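Local coordinates for 2-hydroxyisobutyryl-CoA synthetase (Aquincola tertiaricarbonis, PDB 6HDY), which belongs to the ANL family of AMP-binding enzymes, with a large AMP-binding part followed by a smaller C-terminal domain, at residues L345-N350 and R361-I366; G296-Q301 and C355-P360; R205-L210 and E230-E235. All blocks are in the same frame, centred on the assembly; numbering follows the deposited sequence.

In the fold
From the N terminus, interaction 3 comes first: helix 202-213 and helix 222-234 pack together and close a loop that passes through strand 217-220 of the parallel sheet. It is complete before the other two begin. Interaction 2 then ties strand 297-299 to the loop at 355-360, with four strands of the five-stranded antiparallel sheet in between. Interaction 1 crosses it, because 345-350 lies between the two halves of interaction 2 and 361-366 follows directly after them. These two meet where strands 297-299 and 361-362 run side by side, Met297 against Leu362, beside the bound 8LQ. Interaction 3 lies on the opposite side of the chain's centre from interaction 1, about 34 Å away between centres.

Interaction 1 of 3, residues L345-N350 and R361-I366; sequences LTLWTN and RLPQGI. With 8LQ ([[(2~{R},3~{S},4~{R},5~{R})-5-(6-aminopurin-9-yl)-3,4-bis(oxidanyl)oxolan-2-yl]methoxy-oxidanyl-phosphoryl] (3~{S})-3-oxidanylbutanoate), chain C; SO4 (sulfate ion), chain E.
Thr346 turns its hydroxyl away from its own backbone N (chi1 -163°), which carries OG1 across to Gly365, while Leu362, with CG beside its backbone N (chi1 -50°), brings CD2 up to the same threonine. OG1 donates to Gly365 O over 2.7 Å, approaching from above the carbonyl plane, and Leu362 CD2 lies 3.6 Å from that OG1. Threonine suits this buried place because one branch forms the bond while its CG2 methyl joins the leucine, the two side chains crossing at about a right angle.

Farther along, Thr349 and Arg361 form a single antiparallel hydrogen-bonded pair. Thr349 N reaches Arg361 O at 2.9 Å. Arg361 N returns to Thr349 O at 3.0 Å. Trp348 CB rests on Leu362 CD2, and Thr349 OG1 comes to 3.2 Å from Pro363 CG.

Between these points the chain makes a type I turn from Leu362 to Gly365. Proline's fixed phi suits the second position, and glycine accepts the positive phi at the turn's end. A water bridges the turn to the strand, donating to Leu347 O and Gly365 O and accepting from Gln364 N. Beyond the turn, Ile366 lines the 8LQ pocket, its O 3.3 Å from 8LQ C2.

The extended Arg361 chain carries NH1 to a hydrogen bond of 2.9 Å with O2 of a sulfate ion, probably from the crystallisation liquor; NH2 bonds Asp295 O. Trp348 sends NE1 to Val317 O and sets its ring against Tyr319. Strand 340-347 runs beside strand 322-329, with Thr346 and Trp348 also touching Val308 of strand 304-310; on the other segment, Leu362 pairs with Met297 of strand 297-299.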
# COMPACT_ATOMS: atom_id res chain seq x y z
N LEU A 345 5.86 26.29 -10.87
CA LEU A 345 5.85 27.17 -12.02
C LEU A 345 5.19 26.46 -13.19
O LEU A 345 5.45 25.28 -13.44
CB LEU A 345 7.27 27.66 -12.38
CG LEU A 345 7.33 28.85 -13.31
CD1 LEU A 345 6.96 30.14 -12.59
CD2 LEU A 345 8.70 28.99 -13.95
N THR A 346 4.30 27.17 -13.89
CA THR A 346 3.61 26.66 -15.08
C THR A 346 3.28 27.81 -16.04
O THR A 346 3.51 28.98 -15.72
CB THR A 346 2.34 25.85 -14.68
OG1 THR A 346 1.93 25.04 -15.78
CG2 THR A 346 1.18 26.73 -14.24
N LEU A 347 2.74 27.46 -17.19
CA LEU A 347 2.21 28.36 -18.20
C LEU A 347 0.82 27.80 -18.49
O LEU A 347 0.65 26.58 -18.64
CB LEU A 347 3.06 28.35 -19.49
CG LEU A 347 2.69 29.43 -20.53
CD1 LEU A 347 3.91 29.92 -21.24
CD2 LEU A 347 1.70 28.90 -21.55
N TRP A 348 -0.16 28.70 -18.58
CA TRP A 348 -1.54 28.35 -18.89
C TRP A 348 -2.06 29.14 -20.11
O TRP A 348 -1.66 30.29 -20.32
CB TRP A 348 -2.49 28.44 -17.65
CG TRP A 348 -2.94 29.81 -17.18
CD1 TRP A 348 -2.33 31.02 -17.39
CD2 TRP A 348 -4.04 30.07 -16.30
NE1 TRP A 348 -3.03 32.02 -16.75
CE2 TRP A 348 -4.09 31.46 -16.08
CE3 TRP A 348 -5.01 29.25 -15.68
CZ2 TRP A 348 -5.05 32.06 -15.25
CZ3 TRP A 348 -5.98 29.84 -14.90
CH2 TRP A 348 -5.99 31.23 -14.67
N THR A 349 -2.88 28.47 -20.93
CA THR A 349 -3.51 29.05 -22.13
C THR A 349 -4.98 28.70 -22.11
O THR A 349 -5.40 27.84 -21.33
CB THR A 349 -2.81 28.57 -23.42
OG1 THR A 349 -2.77 27.14 -23.46
CG2 THR A 349 -1.41 29.14 -23.59
N ASN A 350 -5.79 29.41 -22.91
CA ASN A 350 -7.22 29.16 -22.97
C ASN A 350 -7.73 28.98 -24.41
O ASN A 350 -8.83 29.41 -24.75
CB ASN A 350 -8.01 30.23 -22.21
CG ASN A 350 -9.40 29.77 -21.80
OD1 ASN A 350 -9.65 28.58 -21.60
ND2 ASN A 350 -10.33 30.71 -21.71
N ARG A 361 -5.64 25.22 -19.98
CA ARG A 361 -4.65 24.17 -20.16
C ARG A 361 -3.27 24.61 -19.66
O ARG A 361 -2.93 25.79 -19.71
CB ARG A 361 -4.58 23.83 -21.67
CG ARG A 361 -3.80 22.59 -22.05
CD ARG A 361 -3.92 22.33 -23.54
NE ARG A 361 -3.50 20.97 -23.90
CZ ARG A 361 -3.58 20.45 -25.12
NH1 ARG A 361 -4.06 21.16 -26.13
NH2 ARG A 361 -3.15 19.21 -25.35
N LEU A 362 -2.47 23.63 -19.24
CA LEU A 362 -1.06 23.74 -18.90
C LEU A 362 -0.39 22.94 -20.03
O LEU A 362 -0.17 21.72 -19.89
CB LEU A 362 -0.76 23.16 -17.50
CG LEU A 362 -1.66 23.63 -16.34
CD1 LEU A 362 -1.23 23.00 -15.01
CD2 LEU A 362 -1.69 25.15 -16.22
N PRO A 363 -0.13 23.59 -21.20
CA PRO A 363 0.39 22.87 -22.38
C PRO A 363 1.71 22.12 -22.23
O PRO A 363 2.00 21.21 -23.02
CB PRO A 363 0.53 23.97 -23.44
CG PRO A 363 -0.35 25.05 -22.99
CD PRO A 363 -0.34 25.02 -21.52
N GLN A 364 2.53 22.55 -21.25
CA GLN A 364 3.84 21.97 -20.98
C GLN A 364 3.90 21.41 -19.56
O GLN A 364 4.99 21.17 -19.01
CB GLN A 364 4.92 23.04 -21.23
CG GLN A 364 5.13 23.33 -22.71
CD GLN A 364 5.35 24.79 -22.98
OE1 GLN A 364 6.39 25.37 -22.63
NE2 GLN A 364 4.39 25.42 -23.65
N GLY A 365 2.72 21.16 -19.01
CA GLY A 365 2.52 20.69 -17.65
C GLY A 365 3.13 21.68 -16.67
O GLY A 365 3.08 22.90 -16.89
N ILE A 366 3.78 21.16 -15.64
CA ILE A 366 4.38 21.94 -14.58
C ILE A 366 5.88 21.73 -14.64
O ILE A 366 6.36 20.59 -14.66
CB ILE A 366 3.70 21.58 -13.21
CG1 ILE A 366 2.24 22.08 -13.20
CG2 ILE A 366 4.52 22.11 -11.98
CD1 ILE A 366 1.36 21.49 -12.21
N9 8LQ C . 4.28 17.48 -8.98
C8 8LQ C . 3.26 16.63 -8.76
N7 8LQ C . 2.73 16.29 -9.92
C5 8LQ C . 3.41 16.93 -10.89
C6 8LQ C . 3.35 16.92 -12.24
N6 8LQ C . 2.41 16.19 -12.82
N1 8LQ C . 4.18 17.66 -12.99
C2 8LQ C . 5.17 18.44 -12.40
N3 8LQ C . 5.27 18.38 -11.01
C4 8LQ C . 4.37 17.67 -10.29
CAA 8LQ C . -0.24 13.15 -4.76
CAZ 8LQ C . 0.17 13.47 -6.22
OAE 8LQ C . 1.04 12.44 -6.71
CAL 8LQ C . 0.89 14.82 -6.36
CAS 8LQ C . 2.11 14.89 -5.43
OAC 8LQ C . 3.15 14.32 -5.75
OAQ 8LQ C . 1.90 15.53 -4.22
PBC 8LQ C . 3.10 15.96 -3.25
OAH 8LQ C . 3.75 14.59 -2.79
OAD 8LQ C . 2.66 16.80 -2.12
O5' 8LQ C . 4.07 16.79 -4.18
C5' 8LQ C . 3.50 17.88 -4.90
C4' 8LQ C . 4.56 18.52 -5.75
O4' 8LQ C . 5.10 17.54 -6.68
C3' 8LQ C . 3.89 19.53 -6.59
O3' 8LQ C . 3.79 20.79 -5.87
C2' 8LQ C . 4.85 19.61 -7.78
O2' 8LQ C . 6.09 20.34 -7.43
C1' 8LQ C . 5.18 18.14 -7.98
S SO4 E . -3.28 21.09 -29.47
O1 SO4 E . -4.31 22.00 -28.96
O2 SO4 E . -3.09 19.95 -28.56
O3 SO4 E . -3.70 20.57 -30.77
O4 SO4 E . -2.02 21.82 -29.59
O HOH W 1 2.34 24.35 -19.06

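Interaction 2 of 3, residues G296-Q301 and C355-P360; sequences GMLCWQ and CGRTYP
Cys299 N donates to Pro360 O over 2.9 Å, bringing the loop at 355-360 alongside strand 297-299 just before that loop runs into strand 361-362, an outer strand of a small antiparallel sheet. Proline has no N-H to give, but its carbonyl serves this bond, and its ring packs on Gln301, CD lying 3.7 Å from Gln301 CG.

At Trp300, the centre of an inverse gamma turn, the backbone bends over Tyr359. Its CA sits above the middle of the tyrosine ring in a CH-pi contact, 3.8 Å from the centroid. The two rings meet obliquely, planes 40° apart, with Tyr359 CE2 over one face of the indole. A broad aromatic thus covers both backbone and side chain, while its OH bonds Asp302 and Trp300 NE1 reaches Ala288 O.

Leu298 CD1 sits between the edge of the Tyr359 ring and Arg357 CB, 3.7 Å from the latter. The extended arginine chain lies obliquely against the indole and salt-bridges Glu39 of helix 36-40 through NE. The same guanidinium is gripped by Cys355 SG, which lies in its plane 3.5 Å from Arg357 NH2 and also accepts from Arg357 N.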
# COMPACT_ATOMS: atom_id res chain seq x y z
N GLY A 296 0.41 17.93 -22.08
CA GLY A 296 0.16 18.76 -20.92
C GLY A 296 -1.06 18.34 -20.14
O GLY A 296 -1.43 17.15 -20.11
N MET A 297 -1.71 19.31 -19.49
CA MET A 297 -2.86 19.02 -18.63
C MET A 297 -3.94 20.05 -18.77
O MET A 297 -3.65 21.20 -18.99
CB MET A 297 -2.42 18.99 -17.15
CG MET A 297 -1.37 17.94 -16.83
SD MET A 297 -0.91 17.82 -15.08
CE MET A 297 0.03 19.28 -14.87
N LEU A 298 -5.20 19.63 -18.59
CA LEU A 298 -6.32 20.56 -18.52
C LEU A 298 -6.59 20.85 -17.02
O LEU A 298 -6.30 20.00 -16.18
CB LEU A 298 -7.59 19.93 -19.12
CG LEU A 298 -7.63 19.61 -20.63
CD1 LEU A 298 -9.04 19.34 -21.06
CD2 LEU A 298 -6.95 20.71 -21.49
N CYS A 299 -7.14 22.02 -16.71
CA CYS A 299 -7.52 22.43 -15.36
C CYS A 299 -9.00 22.13 -15.25
O CYS A 299 -9.80 22.91 -15.76
CB CYS A 299 -7.25 23.91 -15.13
SG CYS A 299 -5.52 24.39 -15.36
N TRP A 300 -9.37 21.02 -14.60
CA TRP A 300 -10.76 20.61 -14.40
C TRP A 300 -11.36 21.51 -13.30
O TRP A 300 -11.47 21.12 -12.15
CB TRP A 300 -10.83 19.12 -14.06
CG TRP A 300 -10.31 18.23 -15.15
CD1 TRP A 300 -9.03 18.14 -15.60
CD2 TRP A 300 -11.05 17.22 -15.86
NE1 TRP A 300 -8.93 17.18 -16.58
CE2 TRP A 300 -10.15 16.59 -16.75
CE3 TRP A 300 -12.39 16.78 -15.82
CZ2 TRP A 300 -10.55 15.54 -17.60
CZ3 TRP A 300 -12.78 15.75 -16.67
CH2 TRP A 300 -11.87 15.14 -17.54
N GLN A 301 -11.71 22.74 -13.72
CA GLN A 301 -12.15 23.88 -12.92
C GLN A 301 -13.34 23.66 -11.98
O GLN A 301 -13.39 24.29 -10.93
CB GLN A 301 -12.42 25.09 -13.83
CG GLN A 301 -11.16 25.67 -14.50
CD GLN A 301 -10.11 26.17 -13.52
OE1 GLN A 301 -9.40 25.39 -12.86
NE2 GLN A 301 -9.94 27.48 -13.46
N CYS A 355 -9.93 17.48 -27.38
CA CYS A 355 -11.00 16.67 -26.78
C CYS A 355 -12.34 17.42 -26.76
O CYS A 355 -13.39 16.79 -26.66
CB CYS A 355 -10.61 16.15 -25.40
SG CYS A 355 -10.42 17.43 -24.13
N GLY A 356 -12.29 18.75 -26.90
CA GLY A 356 -13.49 19.59 -26.87
C GLY A 356 -13.92 20.02 -25.48
O GLY A 356 -15.01 20.59 -25.32
N ARG A 357 -13.10 19.76 -24.46
CA ARG A 357 -13.37 20.21 -23.09
C ARG A 357 -13.01 21.70 -23.01
O ARG A 357 -11.95 22.12 -23.48
CB ARG A 357 -12.62 19.36 -22.05
CG ARG A 357 -13.27 17.98 -21.82
CD ARG A 357 -12.42 17.07 -20.95
NE ARG A 357 -13.05 15.77 -20.74
CZ ARG A 357 -12.84 14.68 -21.49
NH1 ARG A 357 -13.44 13.55 -21.19
NH2 ARG A 357 -12.03 14.74 -22.53
N THR A 358 -13.94 22.49 -22.46
CA THR A 358 -13.79 23.95 -22.37
C THR A 358 -13.05 24.41 -21.09
O THR A 358 -13.57 25.22 -20.33
CB THR A 358 -15.18 24.57 -22.46
OG1 THR A 358 -15.97 23.93 -21.48
CG2 THR A 358 -15.83 24.41 -23.85
N TYR A 359 -11.84 23.88 -20.87
CA TYR A 359 -11.02 24.15 -19.69
C TYR A 359 -9.72 24.88 -20.06
O TYR A 359 -9.16 24.58 -21.13
CB TYR A 359 -10.59 22.82 -19.02
CG TYR A 359 -11.67 22.02 -18.31
CD1 TYR A 359 -12.52 22.63 -17.39
CD2 TYR A 359 -11.75 20.64 -18.47
CE1 TYR A 359 -13.46 21.89 -16.68
CE2 TYR A 359 -12.71 19.90 -17.78
CZ TYR A 359 -13.57 20.53 -16.90
OH TYR A 359 -14.54 19.79 -16.26
N PRO A 360 -9.12 25.68 -19.11
CA PRO A 360 -7.77 26.22 -19.35
C PRO A 360 -6.79 25.04 -19.34
O PRO A 360 -7.10 23.97 -18.79
CB PRO A 360 -7.51 27.12 -18.13
CG PRO A 360 -8.86 27.35 -17.53
CD PRO A 360 -9.61 26.08 -17.78

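Interaction 3 of 3, residues R205-L210 and E230-E235; sequences RLVQWL and EVAREE
Val207 puts both of its methyls against the neighbouring helix. CG1 meets Ala232, lying 3.8 Å from Ala232 CB and as near to the backbone of the same residue. CG2 faces another way, reaching Glu235 CB at 4.0 Å and Val231 CG1 at 4.3 Å. A beta-branched valine suits the position, since its two short arms spread over three residues. The small alanine lets the backbones draw close: CA of Val207 and CA of Ala232 are 5.6 Å apart.

At the outer margin, Gln208 bends at its second torsion (chi2 -62°) and brings NE2 to 3.9 Å from Glu235 CG. The glutamate chain is bent as well, and the two side chains cross at about a right angle, with amide and carboxylate planes 72° apart. The touching atoms of Glu235 are the aliphatic CB and CG, which lie against Val207 CG2. Long polar chains of this kind suit the boundary between a buried interface and solvent.

Helices 202-213 and 222-234 are joined through strand 217-220, a central strand of the five-stranded parallel sheet in the AMP-binding part, in a helix-strand-helix succession. The second helix gives out at Glu235, though Glu235 N still bonds Val231 O at 2.8 Å.

Farther out, Leu228 of the second helix extends the apolar seam, touching Val207, Leu206 and Leu210. Leu206 and Leu210 also reach Cys167 on strand 165-168, seating the first helix on the sheet. Arg205 and Trp209 pack on Leu174 of the second subunit, and Glu230 forms a salt bridge with Arg462 in the C-terminal domain.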
# COMPACT_ATOMS: atom_id res chain seq x y z
N ARG A 205 9.62 -8.54 -9.76
CA ARG A 205 8.38 -9.30 -9.70
C ARG A 205 7.26 -8.63 -10.51
O ARG A 205 6.51 -9.33 -11.19
CB ARG A 205 7.98 -9.58 -8.26
CG ARG A 205 8.82 -10.72 -7.66
CD ARG A 205 8.32 -11.24 -6.32
NE ARG A 205 8.38 -10.21 -5.28
CZ ARG A 205 7.38 -9.39 -4.99
NH1 ARG A 205 7.52 -8.47 -4.05
NH2 ARG A 205 6.23 -9.48 -5.64
N LEU A 206 7.20 -7.29 -10.49
CA LEU A 206 6.21 -6.51 -11.23
C LEU A 206 6.25 -6.76 -12.72
O LEU A 206 5.20 -6.92 -13.32
CB LEU A 206 6.35 -5.00 -10.95
CG LEU A 206 5.29 -4.05 -11.61
CD1 LEU A 206 3.83 -4.57 -11.36
CD2 LEU A 206 5.42 -2.64 -11.04
N VAL A 207 7.44 -6.74 -13.33
CA VAL A 207 7.59 -6.95 -14.77
C VAL A 207 7.00 -8.31 -15.17
O VAL A 207 6.29 -8.38 -16.18
CB VAL A 207 9.03 -6.70 -15.31
CG1 VAL A 207 9.40 -5.22 -15.17
CG2 VAL A 207 10.08 -7.59 -14.64
N GLN A 208 7.20 -9.36 -14.33
CA GLN A 208 6.60 -10.68 -14.55
C GLN A 208 5.07 -10.58 -14.49
O GLN A 208 4.42 -11.14 -15.36
CB GLN A 208 7.11 -11.73 -13.54
CG GLN A 208 8.60 -12.09 -13.66
CD GLN A 208 9.01 -12.71 -15.00
OE1 GLN A 208 8.19 -13.22 -15.80
NE2 GLN A 208 10.31 -12.68 -15.26
N TRP A 209 4.50 -9.83 -13.48
CA TRP A 209 3.06 -9.63 -13.36
C TRP A 209 2.48 -8.87 -14.53
O TRP A 209 1.37 -9.18 -14.94
CB TRP A 209 2.67 -8.96 -12.02
CG TRP A 209 2.61 -9.93 -10.89
CD1 TRP A 209 3.66 -10.36 -10.13
CD2 TRP A 209 1.45 -10.61 -10.40
NE1 TRP A 209 3.22 -11.27 -9.20
CE2 TRP A 209 1.87 -11.44 -9.34
CE3 TRP A 209 0.08 -10.57 -10.73
CZ2 TRP A 209 0.98 -12.26 -8.64
CZ3 TRP A 209 -0.79 -11.36 -10.00
CH2 TRP A 209 -0.34 -12.21 -8.99
N LEU A 210 3.20 -7.86 -15.05
CA LEU A 210 2.75 -7.06 -16.20
C LEU A 210 2.76 -7.89 -17.50
O LEU A 210 1.89 -7.71 -18.35
CB LEU A 210 3.62 -5.81 -16.39
CG LEU A 210 3.71 -4.83 -15.19
CD1 LEU A 210 4.85 -3.86 -15.40
CD2 LEU A 210 2.41 -4.08 -14.97
N GLU A 230 14.16 -0.77 -17.68
CA GLU A 230 15.53 -1.27 -17.51
C GLU A 230 15.44 -2.58 -16.77
O GLU A 230 16.14 -3.52 -17.13
CB GLU A 230 16.41 -0.30 -16.71
CG GLU A 230 16.61 1.06 -17.35
CD GLU A 230 17.21 2.10 -16.41
OE1 GLU A 230 17.83 3.05 -16.92
OE2 GLU A 230 17.07 1.95 -15.18
N VAL A 231 14.55 -2.66 -15.76
CA VAL A 231 14.33 -3.91 -15.03
C VAL A 231 13.73 -4.98 -15.97
O VAL A 231 14.21 -6.11 -15.96
CB VAL A 231 13.53 -3.72 -13.71
CG1 VAL A 231 13.23 -5.05 -13.05
CG2 VAL A 231 14.29 -2.81 -12.75
N ALA A 232 12.73 -4.60 -16.82
CA ALA A 232 12.10 -5.51 -17.79
C ALA A 232 13.17 -6.09 -18.71
O ALA A 232 13.26 -7.30 -18.87
CB ALA A 232 11.04 -4.79 -18.61
N ARG A 233 14.04 -5.21 -19.24
CA ARG A 233 15.12 -5.64 -20.12
C ARG A 233 16.15 -6.48 -19.36
O ARG A 233 16.42 -7.58 -19.82
CB ARG A 233 15.71 -4.45 -20.89
CG ARG A 233 14.69 -3.87 -21.89
CD ARG A 233 15.27 -2.77 -22.76
NE ARG A 233 15.51 -1.53 -22.02
CZ ARG A 233 14.67 -0.50 -22.00
NH1 ARG A 233 13.53 -0.55 -22.67
NH2 ARG A 233 14.96 0.59 -21.30
N GLU A 234 16.60 -6.08 -18.14
CA GLU A 234 17.51 -6.90 -17.31
C GLU A 234 16.93 -8.30 -17.05
O GLU A 234 17.68 -9.28 -16.99
CB GLU A 234 17.79 -6.23 -15.95
CG GLU A 234 18.83 -5.12 -15.98
CD GLU A 234 19.03 -4.35 -14.68
OE1 GLU A 234 18.02 -4.04 -14.00
OE2 GLU A 234 20.19 -4.01 -14.37
N GLU A 235 15.58 -8.39 -16.92
CA GLU A 235 14.79 -9.60 -16.67
C GLU A 235 14.41 -10.36 -17.96
O GLU A 235 13.59 -11.28 -17.92
CB GLU A 235 13.53 -9.22 -15.87
CG GLU A 235 13.21 -10.17 -14.73
CD GLU A 235 14.22 -10.25 -13.60
OE1 GLU A 235 15.10 -9.37 -13.50
OE2 GLU A 235 14.09 -11.20 -12.78